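Long-range contacts in membrane-anchored mycosin mycp1 (Mycobacterium thermoresistibile, PDB 4HVL), which is a subtilisin-like serine protease, a mycosin, and an essential component of the ESX-1 type VII secretion system: residues D97-V108 / A288-L299; L254-G262 / T311-S319. All coordinates share one frame; numbering follows the deposited sequence.

Contact 1: D97-V108 / A288-L299; sequences DCDAHGTLTASV and ALGYGGEPVNAL. With ZN (zinc ion), chain G.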
ATOM      1  N   ASP A  97       4.665 -15.733   3.336  1.00 18.27           N
ATOM      2  CA  ASP A  97       4.285 -14.645   4.225  1.00 17.29           C
ATOM      3  C   ASP A  97       4.604 -15.115   5.641  1.00 17.84           C
ATOM      4  O   ASP A  97       3.996 -16.054   6.110  1.00 17.10           O
ATOM      5  CB  ASP A  97       2.787 -14.336   4.112  1.00 16.14           C
ATOM      6  CG  ASP A  97       2.375 -13.160   4.944  1.00 15.58           C
ATOM      7  OD1 ASP A  97       3.286 -12.496   5.538  1.00 14.72           O
ATOM      8  OD2 ASP A  97       1.151 -12.862   4.945  1.00 14.73           O
ATOM      9  N   CYS A  98       5.546 -14.441   6.296  1.00 18.60           N
ATOM     10  CA  CYS A  98       5.928 -14.763   7.662  1.00 20.94           C
ATOM     11  C   CYS A  98       5.288 -13.773   8.659  1.00 19.65           C
ATOM     12  O   CYS A  98       5.450 -13.922   9.856  1.00 19.73           O
ATOM     13  CB  CYS A  98       7.468 -14.750   7.770  1.00 23.86           C
ATOM     14  SG  CYS A  98       8.205 -15.702   9.113  1.00 29.78           S
ATOM     15  N   ASP A  99       4.509 -12.810   8.164  1.00 17.98           N
ATOM     16  CA  ASP A  99       4.046 -11.687   8.983  1.00 17.62           C
ATOM     17  C   ASP A  99       2.530 -11.592   9.097  1.00 16.81           C
ATOM     18  O   ASP A  99       2.028 -10.639   9.645  1.00 16.54           O
ATOM     19  CB  ASP A  99       4.560 -10.370   8.384  1.00 17.57           C
ATOM     20  CG  ASP A  99       6.069 -10.253   8.440  1.00 18.47           C
ATOM     21  OD1 ASP A  99       6.774 -11.110   7.876  1.00 19.16           O
ATOM     22  OD2 ASP A  99       6.543  -9.313   9.076  1.00 19.06           O
ATOM     23  N   ALA A 100       1.793 -12.519   8.503  1.00 16.65           N
ATOM     24  CA  ALA A 100       0.341 -12.431   8.512  1.00 16.44           C
ATOM     25  C   ALA A 100      -0.097 -11.048   8.076  1.00 16.34           C
ATOM     26  O   ALA A 100      -0.896 -10.412   8.743  1.00 16.68           O
ATOM     27  CB  ALA A 100      -0.200 -12.758   9.902  1.00 17.15           C
ATOM     28  N   HIS A 101       0.437 -10.580   6.954  1.00 16.20           N
ATOM     29  CA  HIS A 101       0.156  -9.252   6.505  1.00 16.20           C
ATOM     30  C   HIS A 101      -0.109  -9.251   4.996  1.00 15.37           C
ATOM     31  O   HIS A 101      -1.241  -9.002   4.566  1.00 15.68           O
ATOM     32  CB  HIS A 101       1.301  -8.303   6.931  1.00 17.10           C
ATOM     33  CG  HIS A 101       0.998  -6.855   6.718  1.00 17.95           C
ATOM     34  ND1 HIS A 101       1.209  -6.232   5.508  1.00 18.36           N
ATOM     35  CD2 HIS A 101       0.450  -5.920   7.533  1.00 18.91           C
ATOM     36  CE1 HIS A 101       0.836  -4.964   5.594  1.00 19.12           C
ATOM     37  NE2 HIS A 101       0.363  -4.751   6.808  1.00 19.50           N
ATOM     38  N   GLY A 102       0.910  -9.556   4.201  1.00 14.55           N
ATOM     39  CA  GLY A 102       0.792  -9.516   2.750  1.00 13.84           C
ATOM     40  C   GLY A 102      -0.311 -10.400   2.191  1.00 13.44           C
ATOM     41  O   GLY A 102      -0.989 -10.047   1.223  1.00 12.86           O
ATOM     42  N   THR A 103      -0.509 -11.547   2.818  1.00 13.33           N
ATOM     43  CA  THR A 103      -1.586 -12.441   2.415  1.00 13.33           C
ATOM     44  C   THR A 103      -2.919 -11.706   2.553  1.00 13.24           C
ATOM     45  O   THR A 103      -3.789 -11.795   1.687  1.00 12.80           O
ATOM     46  CB  THR A 103      -1.592 -13.708   3.295  1.00 13.49           C
ATOM     47  OG1 THR A 103      -0.316 -14.366   3.170  1.00 13.61           O
ATOM     48  CG2 THR A 103      -2.693 -14.646   2.854  1.00 13.64           C
ATOM     49  N   LEU A 104      -3.057 -10.968   3.643  1.00 13.68           N
ATOM     50  CA  LEU A 104      -4.316 -10.246   3.944  1.00 14.04           C
ATOM     51  C   LEU A 104      -4.503  -9.076   2.990  1.00 14.23           C
ATOM     52  O   LEU A 104      -5.578  -8.884   2.466  1.00 14.35           O
ATOM     53  CB  LEU A 104      -4.362  -9.793   5.403  1.00 14.21           C
ATOM     54  CG  LEU A 104      -4.653 -10.881   6.450  1.00 14.53           C
ATOM     55  CD1 LEU A 104      -3.577 -11.955   6.525  1.00 14.81           C
ATOM     56  CD2 LEU A 104      -4.840 -10.263   7.824  1.00 15.00           C
ATOM     57  N   THR A 105      -3.453  -8.297   2.761  1.00 14.51           N
ATOM     58  CA  THR A 105      -3.487  -7.237   1.741  1.00 14.69           C
ATOM     59  C   THR A 105      -3.979  -7.750   0.381  1.00 14.70           C
ATOM     60  O   THR A 105      -4.936  -7.215  -0.193  1.00 14.22           O
ATOM     61  CB  THR A 105      -2.091  -6.636   1.560  1.00 14.84           C
ATOM     62  OG1 THR A 105      -1.611  -6.235   2.837  1.00 15.06           O
ATOM     63  CG2 THR A 105      -2.118  -5.428   0.633  1.00 14.96           C
ATOM     64  N   ALA A 106      -3.331  -8.808  -0.101  1.00 14.45           N
ATOM     65  CA  ALA A 106      -3.697  -9.407  -1.382  1.00 14.77           C
ATOM     66  C   ALA A 106      -5.160  -9.846  -1.395  1.00 14.59           C
ATOM     67  O   ALA A 106      -5.849  -9.668  -2.423  1.00 14.53           O
ATOM     68  CB  ALA A 106      -2.772 -10.578  -1.728  1.00 14.54           C
ATOM     69  N   SER A 107      -5.644 -10.365  -0.257  1.00 14.54           N
ATOM     70  CA  SER A 107      -7.042 -10.821  -0.167  1.00 14.80           C
ATOM     71  C   SER A 107      -8.037  -9.673  -0.298  1.00 14.71           C
ATOM     72  O   SER A 107      -9.109  -9.846  -0.890  1.00 14.42           O
ATOM     73  CB  SER A 107      -7.320 -11.615   1.109  1.00 14.93           C
ATOM     74  OG  SER A 107      -7.458 -10.777   2.247  1.00 14.57           O
ATOM     75  N   VAL A 108      -7.682  -8.512   0.239  1.00 14.65           N
ATOM     76  CA  VAL A 108      -8.542  -7.324   0.151  1.00 15.09           C
ATOM     77  C   VAL A 108      -8.635  -6.820  -1.305  1.00 15.41           C
ATOM     78  O   VAL A 108      -9.720  -6.479  -1.791  1.00 16.01           O
ATOM     79  CB  VAL A 108      -8.074  -6.210   1.139  1.00 15.06           C
ATOM     80  CG1 VAL A 108      -8.738  -4.883   0.840  1.00 15.13           C
ATOM     81  CG2 VAL A 108      -8.373  -6.603   2.577  1.00 15.26           C
ATOM     82  N   ALA A 288     -10.297  -9.923   6.404  1.00 15.98           N
ATOM     83  CA  ALA A 288      -9.520 -10.321   5.251  1.00 15.63           C
ATOM     84  C   ALA A 288      -9.470 -11.850   5.234  1.00 15.70           C
ATOM     85  O   ALA A 288     -10.217 -12.507   5.995  1.00 16.36           O
ATOM     86  CB  ALA A 288      -8.129  -9.688   5.350  1.00 15.52           C
ATOM     87  N   LEU A 289      -8.653 -12.419   4.356  1.00 15.38           N
ATOM     88  CA  LEU A 289      -8.410 -13.860   4.319  1.00 15.36           C
ATOM     89  C   LEU A 289      -6.984 -14.211   4.712  1.00 15.39           C
ATOM     90  O   LEU A 289      -6.041 -13.452   4.464  1.00 14.77           O
ATOM     91  CB  LEU A 289      -8.683 -14.426   2.920  1.00 16.19           C
ATOM     92  CG  LEU A 289     -10.058 -14.129   2.284  1.00 16.02           C
ATOM     93  CD1 LEU A 289     -10.138 -14.786   0.901  1.00 16.57           C
ATOM     94  CD2 LEU A 289     -11.178 -14.595   3.192  1.00 16.27           C
ATOM     95  N   GLY A 290      -6.838 -15.380   5.320  1.00 15.67           N
ATOM     96  CA  GLY A 290      -5.546 -15.878   5.770  1.00 15.76           C
ATOM     97  C   GLY A 290      -4.896 -16.836   4.786  1.00 16.10           C
ATOM     98  O   GLY A 290      -5.245 -16.878   3.588  1.00 15.91           O
ATOM     99  N   TYR A 291      -3.971 -17.634   5.319  1.00 16.40           N
ATOM    100  CA  TYR A 291      -3.106 -18.486   4.525  1.00 17.06           C
ATOM    101  C   TYR A 291      -3.841 -19.643   3.845  1.00 17.79           C
ATOM    102  O   TYR A 291      -3.291 -20.267   2.947  1.00 18.20           O
ATOM    103  CB  TYR A 291      -1.973 -19.067   5.387  1.00 17.48           C
ATOM    104  CG  TYR A 291      -1.101 -18.053   6.127  1.00 17.29           C
ATOM    105  CD1 TYR A 291      -0.955 -16.734   5.665  1.00 16.73           C
ATOM    106  CD2 TYR A 291      -0.385 -18.426   7.269  1.00 17.72           C
ATOM    107  CE1 TYR A 291      -0.158 -15.809   6.339  1.00 16.78           C
ATOM    108  CE2 TYR A 291       0.416 -17.510   7.935  1.00 17.97           C
ATOM    109  CZ  TYR A 291       0.518 -16.195   7.476  1.00 17.43           C
ATOM    110  OH  TYR A 291       1.337 -15.292   8.123  1.00 17.73           O
ATOM    111  N   GLY A 292      -5.053 -19.949   4.294  1.00 17.89           N
ATOM    112  CA  GLY A 292      -5.853 -21.000   3.664  1.00 18.86           C
ATOM    113  C   GLY A 292      -7.036 -20.419   2.896  1.00 19.05           C
ATOM    114  O   GLY A 292      -7.852 -21.155   2.389  1.00 19.73           O
ATOM    115  N   GLY A 293      -7.124 -19.098   2.805  1.00 18.98           N
ATOM    116  CA  GLY A 293      -8.300 -18.455   2.222  1.00 19.22           C
ATOM    117  C   GLY A 293      -9.476 -18.377   3.174  1.00 19.22           C
ATOM    118  O   GLY A 293     -10.613 -18.126   2.741  1.00 20.38           O
ATOM    119  N   GLU A 294      -9.193 -18.562   4.470  1.00 18.95           N
ATOM    120  CA  GLU A 294     -10.191 -18.515   5.550  1.00 19.00           C
ATOM    121  C   GLU A 294     -10.376 -17.085   6.050  1.00 18.19           C
ATOM    122  O   GLU A 294      -9.405 -16.343   6.175  1.00 18.08           O
ATOM    123  CB  GLU A 294      -9.746 -19.436   6.720  1.00 19.43           C
ATOM    124  CG  GLU A 294      -8.737 -18.864   7.730  1.00 19.15           C
ATOM    125  CD  GLU A 294      -7.278 -18.737   7.264  1.00 19.23           C
ATOM    126  OE1 GLU A 294      -6.974 -18.954   6.080  1.00 19.07           O
ATOM    127  OE2 GLU A 294      -6.393 -18.424   8.111  1.00 19.31           O
ATOM    128  N   PRO A 295     -11.616 -16.691   6.371  1.00 18.49           N
ATOM    129  CA  PRO A 295     -11.783 -15.328   6.865  1.00 17.82           C
ATOM    130  C   PRO A 295     -11.032 -15.094   8.193  1.00 17.73           C
ATOM    131  O   PRO A 295     -10.994 -15.976   9.057  1.00 18.15           O
ATOM    132  CB  PRO A 295     -13.299 -15.175   7.047  1.00 18.64           C
ATOM    133  CG  PRO A 295     -13.915 -16.493   6.769  1.00 19.23           C
ATOM    134  CD  PRO A 295     -12.877 -17.460   6.323  1.00 19.06           C
ATOM    135  N   VAL A 296     -10.398 -13.926   8.302  1.00 16.56           N
ATOM    136  CA  VAL A 296      -9.719 -13.518   9.510  1.00 16.48           C
ATOM    137  C   VAL A 296     -10.032 -12.060   9.846  1.00 16.02           C
ATOM    138  O   VAL A 296     -10.314 -11.252   8.951  1.00 15.63           O
ATOM    139  CB  VAL A 296      -8.186 -13.668   9.391  1.00 16.56           C
ATOM    140  CG1 VAL A 296      -7.785 -15.135   9.408  1.00 16.85           C
ATOM    141  CG2 VAL A 296      -7.640 -12.938   8.150  1.00 16.02           C
ATOM    142  N   ASN A 297      -9.919 -11.718  11.130  1.00 16.29           N
ATOM    143  CA  ASN A 297     -10.148 -10.346  11.595  1.00 16.30           C
ATOM    144  C   ASN A 297      -9.375  -9.950  12.859  1.00 17.05           C
ATOM    145  O   ASN A 297      -9.712  -8.957  13.497  1.00 17.13           O
ATOM    146  CB  ASN A 297     -11.658 -10.108  11.785  1.00 16.60           C
ATOM    147  CG  ASN A 297     -12.233 -10.885  12.946  1.00 17.46           C
ATOM    148  OD1 ASN A 297     -11.538 -11.677  13.591  1.00 17.82           O
ATOM    149  ND2 ASN A 297     -13.518 -10.664  13.227  1.00 17.83           N
ATOM    150  N   ALA A 298      -8.331 -10.719  13.200  1.00 17.42           N
ATOM    151  CA  ALA A 298      -7.511 -10.460  14.365  1.00 18.24           C
ATOM    152  C   ALA A 298      -6.085 -10.917  14.099  1.00 18.88           C
ATOM    153  O   ALA A 298      -5.846 -11.826  13.296  1.00 17.77           O
ATOM    154  CB  ALA A 298      -8.058 -11.203  15.573  1.00 19.44           C
ATOM    155  N   LEU A 299      -5.159 -10.288  14.811  1.00 20.07           N
ATOM    156  CA  LEU A 299      -3.758 -10.647  14.803  1.00 21.26           C
ATOM    157  C   LEU A 299      -3.269 -10.798  16.230  1.00 22.80           C
ATOM    158  O   LEU A 299      -3.857 -10.226  17.164  1.00 22.83           O
ATOM    159  CB  LEU A 299      -2.962  -9.538  14.112  1.00 21.44           C
ATOM    160  CG  LEU A 299      -3.377  -9.362  12.660  1.00 20.53           C
ATOM    161  CD1 LEU A 299      -2.790  -8.096  12.097  1.00 20.56           C
ATOM    162  CD2 LEU A 299      -2.979 -10.592  11.840  1.00 20.17           C
TER
HETATM  163 ZN    ZN G 506      -0.083  -2.752   7.438  0.56 17.00          ZN
HETATM  164  O   HOH W   1       0.937  -2.670   9.318  0.56 11.58           O
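Leu104 packs on Ala288 where the helix led by His101 meets an antiparallel hairpin of the subtilisin fold. His101, predicted to belong to the charge relay system, is the N-cap residue and binds zinc through NE2. On Leu104, CB lies 3.8 Å from Ala288 CB; CG and CD1 both rest on Leu289 O, a buried carbonyl with no polar partner, and CD2 reaches Val296 CG2 at 3.9 Å. Tyr291, which loses the most surface to the contact (103 Å²), approaches by its ring edge: Thr103 OG1 and Asp97 OD2 lie near the ring plane, each 3.5 Å from Tyr291 CE1. Its hydroxyl receives a weak bond from Ala100 N, bent to 120°, and is also hydrogen-bonded to Ala30 O. Asp97 fixes the turn before the helix. Its OD1 accepts Asp99 N in an Asx turn, while OD2 accepts Thr103 OG1 on the anti lone pair, His101 N on the syn one, and Thr103 N from above the carboxylate plane. Farther along the helix, Ser107 has OG between its backbone N and carbonyl carbon (chi1 77°), from where OG donates to Leu104 O at 2.7 Å and accepts Leu289 N at 2.9 Å, nearly straight at 172°.

Contact 2: L254-G262 / T311-S319; sequences LVLTVGGIG and TSFAAAYVS. With ZN (zinc ion), chain G; ACT (acetate ion), chain M.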
ATOM      1  N   LEU A 254       2.803  11.245  -8.969  1.00 21.77           N
ATOM      2  CA  LEU A 254       3.266  10.037  -9.674  1.00 22.68           C
ATOM      3  C   LEU A 254       2.626   8.797  -9.097  1.00 21.59           C
ATOM      4  O   LEU A 254       2.347   7.849  -9.816  1.00 21.95           O
ATOM      5  CB  LEU A 254       4.786   9.864  -9.568  1.00 23.65           C
ATOM      6  CG  LEU A 254       5.663  10.665 -10.486  1.00 25.13           C
ATOM      7  CD1 LEU A 254       7.078  10.080 -10.406  1.00 25.72           C
ATOM      8  CD2 LEU A 254       5.138  10.629 -11.909  1.00 26.14           C
ATOM      9  N   VAL A 255       2.442   8.815  -7.781  1.00 20.54           N
ATOM     10  CA  VAL A 255       1.714   7.796  -7.063  1.00 19.73           C
ATOM     11  C   VAL A 255       0.461   8.439  -6.466  1.00 19.26           C
ATOM     12  O   VAL A 255       0.423   9.637  -6.190  1.00 20.05           O
ATOM     13  CB  VAL A 255       2.554   7.175  -5.910  1.00 19.70           C
ATOM     14  CG1 VAL A 255       3.926   6.698  -6.390  1.00 19.66           C
ATOM     15  CG2 VAL A 255       2.697   8.134  -4.736  1.00 19.74           C
ATOM     16  N   LEU A 256      -0.565   7.633  -6.270  1.00 18.62           N
ATOM     17  CA  LEU A 256      -1.706   8.020  -5.437  1.00 17.54           C
ATOM     18  C   LEU A 256      -1.527   7.431  -4.019  1.00 16.47           C
ATOM     19  O   LEU A 256      -1.558   6.216  -3.800  1.00 15.90           O
ATOM     20  CB  LEU A 256      -3.007   7.541  -6.071  1.00 17.63           C
ATOM     21  CG  LEU A 256      -4.304   7.739  -5.284  1.00 17.57           C
ATOM     22  CD1 LEU A 256      -4.485   9.222  -4.981  1.00 17.87           C
ATOM     23  CD2 LEU A 256      -5.499   7.183  -6.044  1.00 18.05           C
ATOM     24  N   THR A 257      -1.343   8.325  -3.061  1.00 16.05           N
ATOM     25  CA  THR A 257      -1.083   7.964  -1.690  1.00 15.30           C
ATOM     26  C   THR A 257      -2.374   7.976  -0.884  1.00 15.22           C
ATOM     27  O   THR A 257      -3.136   8.946  -0.920  1.00 15.18           O
ATOM     28  CB  THR A 257      -0.041   8.936  -1.105  1.00 15.39           C
ATOM     29  OG1 THR A 257       1.183   8.748  -1.809  1.00 15.08           O
ATOM     30  CG2 THR A 257       0.178   8.716   0.396  1.00 15.12           C
ATOM     31  N   VAL A 258      -2.608   6.879  -0.162  1.00 14.98           N
ATOM     32  CA  VAL A 258      -3.894   6.607   0.452  1.00 15.19           C
ATOM     33  C   VAL A 258      -3.810   6.571   1.988  1.00 14.94           C
ATOM     34  O   VAL A 258      -3.128   5.708   2.580  1.00 14.34           O
ATOM     35  CB  VAL A 258      -4.480   5.261  -0.052  1.00 15.02           C
ATOM     36  CG1 VAL A 258      -5.924   5.083   0.399  1.00 15.40           C
ATOM     37  CG2 VAL A 258      -4.375   5.174  -1.564  1.00 15.18           C
ATOM     38  N   GLY A 259      -4.542   7.493   2.611  1.00 14.87           N
ATOM     39  CA  GLY A 259      -4.724   7.532   4.060  1.00 14.97           C
ATOM     40  C   GLY A 259      -5.883   6.663   4.516  1.00 15.05           C
ATOM     41  O   GLY A 259      -6.606   6.099   3.698  1.00 15.36           O
ATOM     42  N   GLY A 260      -6.063   6.554   5.828  1.00 15.39           N
ATOM     43  CA  GLY A 260      -7.018   5.597   6.425  1.00 15.82           C
ATOM     44  C   GLY A 260      -8.208   6.274   7.055  1.00 17.12           C
ATOM     45  O   GLY A 260      -8.073   7.346   7.605  1.00 17.04           O
ATOM     46  N   ILE A 261      -9.379   5.654   6.924  1.00 17.84           N
ATOM     47  CA  ILE A 261     -10.534   6.021   7.722  1.00 19.63           C
ATOM     48  C   ILE A 261     -11.054   4.814   8.476  1.00 20.53           C
ATOM     49  O   ILE A 261     -10.792   3.663   8.084  1.00 20.32           O
ATOM     50  CB  ILE A 261     -11.696   6.620   6.886  1.00 20.16           C
ATOM     51  CG1 ILE A 261     -12.145   5.656   5.785  1.00 19.93           C
ATOM     52  CG2 ILE A 261     -11.302   7.973   6.316  1.00 19.89           C
ATOM     53  CD1 ILE A 261     -13.636   5.609   5.623  1.00 20.80           C
ATOM     54  N   GLY A 262     -11.805   5.093   9.536  1.00 22.27           N
ATOM     55  CA  GLY A 262     -12.472   4.083  10.343  1.00 23.72           C
ATOM     56  C   GLY A 262     -13.945   3.902   9.989  1.00 25.68           C
ATOM     57  O   GLY A 262     -14.458   4.605   9.107  1.00 25.03           O
ATOM     58  N   THR A 311      -2.810   1.625   7.118  1.00 15.75           N
ATOM     59  CA  THR A 311      -2.922   2.268   5.814  1.00 16.19           C
ATOM     60  C   THR A 311      -2.604   1.349   4.626  1.00 15.99           C
ATOM     61  O   THR A 311      -3.031   1.636   3.515  1.00 15.79           O
ATOM     62  CB  THR A 311      -2.081   3.554   5.719  1.00 16.66           C
ATOM     63  OG1 THR A 311      -0.720   3.276   6.051  1.00 17.11           O
ATOM     64  CG2 THR A 311      -2.645   4.600   6.686  1.00 17.41           C
ATOM     65  N   SER A 312      -1.896   0.245   4.847  1.00 16.42           N
ATOM     66  CA  SER A 312      -1.714  -0.761   3.790  1.00 16.51           C
ATOM     67  C   SER A 312      -3.082  -1.284   3.289  1.00 16.04           C
ATOM     68  O   SER A 312      -3.252  -1.501   2.095  1.00 15.68           O
ATOM     69  CB  SER A 312      -0.791  -1.917   4.233  1.00 17.26           C
ATOM     70  OG  SER A 312      -1.129  -2.455   5.509  1.00 18.86           O
ATOM     71  N   PHE A 313      -4.059  -1.432   4.191  1.00 15.88           N
ATOM     72  CA  PHE A 313      -5.403  -1.867   3.796  1.00 15.90           C
ATOM     73  C   PHE A 313      -6.159  -0.795   3.015  1.00 15.06           C
ATOM     74  O   PHE A 313      -6.826  -1.111   2.035  1.00 14.92           O
ATOM     75  CB  PHE A 313      -6.200  -2.405   4.998  1.00 16.39           C
ATOM     76  CG  PHE A 313      -5.627  -3.677   5.549  1.00 17.14           C
ATOM     77  CD1 PHE A 313      -5.843  -4.887   4.887  1.00 17.47           C
ATOM     78  CD2 PHE A 313      -4.821  -3.670   6.686  1.00 17.25           C
ATOM     79  CE1 PHE A 313      -5.287  -6.063   5.349  1.00 17.85           C
ATOM     80  CE2 PHE A 313      -4.253  -4.853   7.151  1.00 18.01           C
ATOM     81  CZ  PHE A 313      -4.483  -6.049   6.477  1.00 17.87           C
ATOM     82  N   ALA A 314      -6.048   0.463   3.430  1.00 15.07           N
ATOM     83  CA  ALA A 314      -6.563   1.573   2.645  1.00 15.11           C
ATOM     84  C   ALA A 314      -6.009   1.536   1.213  1.00 15.11           C
ATOM     85  O   ALA A 314      -6.763   1.620   0.224  1.00 15.42           O
ATOM     86  CB  ALA A 314      -6.231   2.895   3.310  1.00 15.86           C
ATOM     87  N   ALA A 315      -4.695   1.374   1.099  1.00 14.82           N
ATOM     88  CA  ALA A 315      -4.070   1.286  -0.215  1.00 14.76           C
ATOM     89  C   ALA A 315      -4.579   0.101  -1.006  1.00 14.22           C
ATOM     90  O   ALA A 315      -4.776   0.217  -2.206  1.00 13.91           O
ATOM     91  CB  ALA A 315      -2.553   1.245  -0.106  1.00 15.07           C
ATOM     92  N   ALA A 316      -4.805  -1.023  -0.322  1.00 14.48           N
ATOM     93  CA  ALA A 316      -5.326  -2.235  -0.964  1.00 14.59           C
ATOM     94  C   ALA A 316      -6.700  -1.997  -1.570  1.00 14.58           C
ATOM     95  O   ALA A 316      -6.941  -2.412  -2.701  1.00 14.57           O
ATOM     96  CB  ALA A 316      -5.344  -3.428   0.001  1.00 14.71           C
ATOM     97  N   TYR A 317      -7.610  -1.331  -0.850  1.00 14.58           N
ATOM     98  CA  TYR A 317      -8.930  -1.019  -1.460  1.00 15.03           C
ATOM     99  C   TYR A 317      -8.794  -0.169  -2.735  1.00 14.85           C
ATOM    100  O   TYR A 317      -9.470  -0.439  -3.721  1.00 14.97           O
ATOM    101  CB  TYR A 317      -9.904  -0.329  -0.488  1.00 15.40           C
ATOM    102  CG  TYR A 317     -10.415  -1.247   0.566  1.00 16.10           C
ATOM    103  CD1 TYR A 317     -11.377  -2.183   0.283  1.00 16.70           C
ATOM    104  CD2 TYR A 317      -9.921  -1.189   1.858  1.00 16.92           C
ATOM    105  CE1 TYR A 317     -11.823  -3.048   1.248  1.00 17.43           C
ATOM    106  CE2 TYR A 317     -10.377  -2.035   2.835  1.00 17.32           C
ATOM    107  CZ  TYR A 317     -11.324  -2.961   2.517  1.00 17.49           C
ATOM    108  OH  TYR A 317     -11.752  -3.811   3.489  1.00 19.51           O
ATOM    109  N   VAL A 318      -7.905   0.827  -2.715  1.00 14.58           N
ATOM    110  CA  VAL A 318      -7.699   1.721  -3.861  1.00 14.51           C
ATOM    111  C   VAL A 318      -7.055   0.980  -5.047  1.00 14.80           C
ATOM    112  O   VAL A 318      -7.464   1.197  -6.191  1.00 15.60           O
ATOM    113  CB  VAL A 318      -6.862   2.973  -3.465  1.00 14.64           C
ATOM    114  CG1 VAL A 318      -6.582   3.877  -4.653  1.00 14.82           C
ATOM    115  CG2 VAL A 318      -7.589   3.766  -2.391  1.00 14.83           C
ATOM    116  N   SER A 319      -6.060   0.135  -4.792  1.00 14.33           N
ATOM    117  CA  SER A 319      -5.491  -0.725  -5.836  1.00 14.74           C
ATOM    118  C   SER A 319      -6.541  -1.624  -6.500  1.00 14.65           C
ATOM    119  O   SER A 319      -6.581  -1.748  -7.709  1.00 14.55           O
ATOM    120  CB  SER A 319      -4.358  -1.579  -5.292  1.00 14.71           C
ATOM    121  OG  SER A 319      -3.278  -0.742  -4.921  1.00 15.11           O
TER
HETATM  122 ZN    ZN G 506      -0.083  -2.752   7.438  0.56 17.00          ZN
HETATM  123  C   ACT M 512       0.913  -0.665   6.788  0.56 14.63           C
HETATM  124  O   ACT M 512       1.575  -1.714   6.552  0.56 16.12           O
HETATM  125  OXT ACT M 512      -0.246  -0.710   7.262  0.56 13.12           O
HETATM  126  CH3 ACT M 512       1.586   0.649   6.438  0.56 14.34           C
HETATM  127  O   HOH W   1       0.937  -2.670   9.318  0.56 11.58           O
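Val258 and Val318 lie alongside each other, pointing opposite ways, with Val258 CG1 3.5 Å from Val318 CG2. Val258 CG1 lies anti to its own backbone N (chi1 -170°), a setting that also brings it to 3.7 Å from Ala314 CB. The closest approach is at a neighbouring residue, where Ala314 CB sits 3.2 Å from Gly259 O. Small residues, Ala314 and Ala315 on the helix and Gly259 and Gly260 on the strand, are consistent with axes only 6.8 Å apart, inclined at 119°. This is the subtilisin arrangement in which the helix that starts beside the nucleophile, here Ser312, predicted to belong to the charge relay system, crosses the central parallel sheet. Packing thins toward the ends: Leu256 meets Val318 through CD2 alone, and Thr311 CG2 stops 4.0 Å from Gly260 N, while Thr311 OG1 is hydrogen-bonded to Asn217. Ser312, whose CB points away from the strand, has OG on a zinc ion that also holds water 1, His101 and both acetate oxygens. Acetate OXT accepts Ser312 N at 160°, and the acetate is also bonded to Asn217 ND2, a pair of donors consistent with the oxyanion hole of subtilisins.

Overall arrangement
From the N terminus, the segments come in the order 97-108, 254-262, 288-299 and 311-319, so the two contacts cross instead of nesting. Contact 1 closes the longer loop, with 179 residues between its segments, and ties helix 102-110 to the small antiparallel sheet. Contact 2 spans 48 residues and lays helix 311-328 on strand 256-261 of the seven-stranded parallel sheet; the second segment of contact 1 lies inside that loop. Their centres are about 17 Å apart, yet the two helices meet directly, with Val108 CG1 3.6 Å from Tyr317 CE1, and the N-terminal ends of both helices converge on one zinc ion.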